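Cytochrome c-552 Ks_3358 (Candidatus Kuenenia stuttgartiensis, PDB 5MXZ) binds a covalently attached heme c and probably serves as a small electron-transfer protein of the c-type cytochrome class. Local coordinates at residues A42-S45 and D46-I50. The protein carries 1 engineered substitution. Residues are numbered along the deposited sequence; the frame is centred on the assembly and turned at random.
Sequences AKTS and DERII. With ZN (zinc ion), chain F; ZN (zinc ion), chain E; HEC (heme c), chain B; EDO (1,2-ethanediol), chain R.
Ser45 caps the N-terminus of helix 46-55 in a local contact, where the chain turns out of helix 38-43. Its OG accepts a hydrogen bond from Arg48 N at 3.0 Å, with an N-H...O angle of 161°. With chi1 at 71°, OG points into the first turn of the helix, toward the Arg48 amide. Ser45 O takes the first helical bond, from Ile49 N at 3.2 Å. This is a serine N-cap in a class I cytochrome c fold, and the capped helix forms part of the heme pocket. Thr44 CG2 touches Arg48 CG at 3.8 Å and Ile49 CG1 at 3.7 Å; the Thr44 and Ile49 side chains cross at about a right angle. Thr44 OG1 is hydrogen-bonded to Trp40 O. The Arg48 chain bends at chi2 and chi3, and its NH1 donates a hydrogen bond to heme O2A, 2.9 Å away, with the oxygen at the edge of the guanidinium and in its plane. NH1 also hydrogen-bonds Gln52 OE1, and NH2 hydrogen-bonds Glu51 OE2. Ile49 CG2 lies 3.9 Å from heme CMA. Asp46 OD2 binds a zinc ion at 2.2 Å, with OD1 farther from it at 2.6 Å and salt-bridged to Arg81.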
loop_
_atom_site.group_PDB
_atom_site.type_symbol
_atom_site.label_atom_id
_atom_site.label_comp_id
_atom_site.label_asym_id
_atom_site.label_seq_id
_atom_site.Cartn_x
_atom_site.Cartn_y
_atom_site.Cartn_z
ATOM N N ALA A 42 10.960 1.329 -9.133
ATOM C CA ALA A 42 12.070 0.561 -9.721
ATOM C C ALA A 42 12.877 -0.249 -8.695
ATOM O O ALA A 42 13.290 -1.382 -8.978
ATOM C CB ALA A 42 12.987 1.490 -10.510
ATOM N N LYS A 43 13.086 0.326 -7.511
ATOM C CA LYS A 43 13.874 -0.318 -6.451
ATOM C C LYS A 43 13.074 -1.248 -5.524
ATOM O O LYS A 43 13.666 -1.991 -4.735
ATOM C CB LYS A 43 14.658 0.725 -5.633
ATOM C CG LYS A 43 13.833 1.539 -4.644
ATOM C CD LYS A 43 14.700 2.499 -3.841
ATOM C CE LYS A 43 13.838 3.440 -3.013
ATOM N NZ LYS A 43 14.648 4.434 -2.251
ATOM N N THR A 44 11.745 -1.199 -5.614
ATOM C CA THR A 44 10.880 -1.957 -4.706
ATOM C C THR A 44 10.307 -3.185 -5.395
ATOM O O THR A 44 9.670 -3.077 -6.447
ATOM C CB THR A 44 9.754 -1.070 -4.130
ATOM O OG1 THR A 44 10.329 0.109 -3.553
ATOM C CG2 THR A 44 8.944 -1.812 -3.069
ATOM N N SER A 45 10.554 -4.350 -4.796
ATOM C CA SER A 45 10.054 -5.625 -5.308
ATOM C C SER A 45 8.610 -5.846 -4.883
ATOM O O SER A 45 8.156 -5.265 -3.886
ATOM C CB SER A 45 10.911 -6.789 -4.791
ATOM O OG SER A 45 10.685 -7.006 -3.406
ATOM N N ASP A 46 7.902 -6.703 -5.623
ATOM C CA ASP A 46 6.541 -7.121 -5.244
ATOM C C ASP A 46 6.494 -7.737 -3.860
ATOM O O ASP A 46 5.566 -7.474 -3.092
ATOM C CB ASP A 46 5.978 -8.109 -6.260
ATOM C CG ASP A 46 5.724 -7.472 -7.601
ATOM O OD1 ASP A 46 5.918 -6.245 -7.751
ATOM O OD2 ASP A 46 5.328 -8.195 -8.531
ATOM N N GLU A 47 7.510 -8.544 -3.551
ATOM C CA GLU A 47 7.639 -9.194 -2.254
ATOM C C GLU A 47 7.717 -8.192 -1.101
ATOM O O GLU A 47 7.076 -8.400 -0.073
ATOM C CB GLU A 47 8.862 -10.097 -2.256
ATOM C CG GLU A 47 9.131 -10.796 -0.937
ATOM C CD GLU A 47 10.531 -11.355 -0.863
ATOM O OE1 GLU A 47 11.128 -11.340 0.239
ATOM O OE2 GLU A 47 11.036 -11.822 -1.907
ATOM N N ARG A 48 8.501 -7.123 -1.282
ATOM C CA ARG A 48 8.600 -6.033 -0.299
ATOM C C ARG A 48 7.237 -5.379 -0.065
ATOM O O ARG A 48 6.852 -5.141 1.086
ATOM C CB ARG A 48 9.661 -4.995 -0.727
ATOM C CG ARG A 48 9.763 -3.728 0.127
ATOM C CD ARG A 48 10.579 -3.896 1.416
ATOM N NE ARG A 48 9.865 -4.626 2.468
ATOM C CZ ARG A 48 8.976 -4.101 3.319
ATOM N NH1 ARG A 48 8.644 -2.815 3.271
ATOM N NH2 ARG A 48 8.394 -4.876 4.218
ATOM N N ILE A 49 6.515 -5.113 -1.153
ATOM C CA ILE A 49 5.157 -4.562 -1.092
ATOM C C ILE A 49 4.223 -5.503 -0.309
ATOM O O ILE A 49 3.536 -5.059 0.618
ATOM C CB ILE A 49 4.601 -4.218 -2.507
ATOM C CG1 ILE A 49 5.418 -3.073 -3.149
ATOM C CG2 ILE A 49 3.118 -3.848 -2.447
ATOM C CD1 ILE A 49 5.258 -2.917 -4.655
ATOM N N ILE A 50 4.244 -6.789 -0.664
ATOM C CA ILE A 50 3.425 -7.824 -0.011
ATOM C C ILE A 50 3.761 -7.939 1.482
ATOM O O ILE A 50 2.849 -7.938 2.323
ATOM C CB ILE A 50 3.519 -9.190 -0.757
ATOM C CG1 ILE A 50 2.809 -9.091 -2.116
ATOM C CG2 ILE A 50 2.909 -10.330 0.062
ATOM C CD1 ILE A 50 3.332 -10.038 -3.184
HETATM ZN ZN ZN F . 5.868 -6.984 -10.268
HETATM ZN ZN ZN E . 12.454 -13.181 -1.199
HETATM FE FE HEC B . 1.031 1.690 4.115
HETATM C CHA HEC B . 4.451 2.031 3.998
HETATM C CHB HEC B . 1.072 -0.076 1.167
HETATM C CHC HEC B . -2.288 0.888 4.601
HETATM C CHD HEC B . 0.854 4.084 6.550
HETATM N NA HEC B . 2.532 1.054 2.809
HETATM C C1A HEC B . 3.841 1.337 2.862
HETATM C C2A HEC B . 4.657 0.779 1.764
HETATM C C3A HEC B . 3.653 0.135 0.907
HETATM C C4A HEC B . 2.389 0.385 1.652
HETATM C CMA HEC B . 3.870 -0.606 -0.391
HETATM C CAA HEC B . 6.144 0.936 1.587
HETATM C CBA HEC B . 7.023 -0.272 1.770
HETATM C CGA HEC B . 8.408 0.132 1.300
HETATM O O1A HEC B . 8.642 1.300 0.918
HETATM O O2A HEC B . 9.289 -0.736 1.311
HETATM N NB HEC B . -0.381 0.560 3.066
HETATM C C1B HEC B . -0.214 -0.071 1.876
HETATM C C2B HEC B . -1.408 -0.790 1.348
HETATM C C3B HEC B . -2.383 -0.482 2.402
HETATM C C4B HEC B . -1.670 0.355 3.382
HETATM C CMB HEC B . -1.560 -1.583 0.076
HETATM C CAB HEC B . -3.783 -0.924 2.499
HETATM C CBB HEC B . -3.997 -2.404 2.734
HETATM N NC HEC B . -0.482 2.358 5.392
HETATM C C1C HEC B . -1.778 1.988 5.428
HETATM C C2C HEC B . -2.627 2.707 6.424
HETATM C C3C HEC B . -1.652 3.646 6.998
HETATM C C4C HEC B . -0.392 3.367 6.278
HETATM C CMC HEC B . -4.089 2.513 6.735
HETATM C CAC HEC B . -1.888 4.694 8.039
HETATM C CBC HEC B . -2.362 4.275 9.407
HETATM N ND HEC B . 2.435 2.840 5.131
HETATM C C1D HEC B . 2.209 3.760 6.088
HETATM C C2D HEC B . 3.418 4.414 6.634
HETATM C C3D HEC B . 4.500 3.798 5.854
HETATM C C4D HEC B . 3.764 2.869 4.973
HETATM C CMD HEC B . 3.518 5.468 7.706
HETATM C CAD HEC B . 5.987 4.002 5.942
HETATM C CBD HEC B . 6.493 2.803 6.761
HETATM C CGD HEC B . 7.604 1.994 6.108
HETATM O O1D HEC B . 8.194 1.130 6.801
HETATM O O2D HEC B . 7.923 2.184 4.911
HETATM C C1 EDO R . 12.173 -5.582 -8.480
HETATM O O1 EDO R . 13.046 -5.092 -7.454
HETATM C C2 EDO R . 11.984 -4.497 -9.534
HETATM O O2 EDO R . 11.288 -3.382 -8.961
#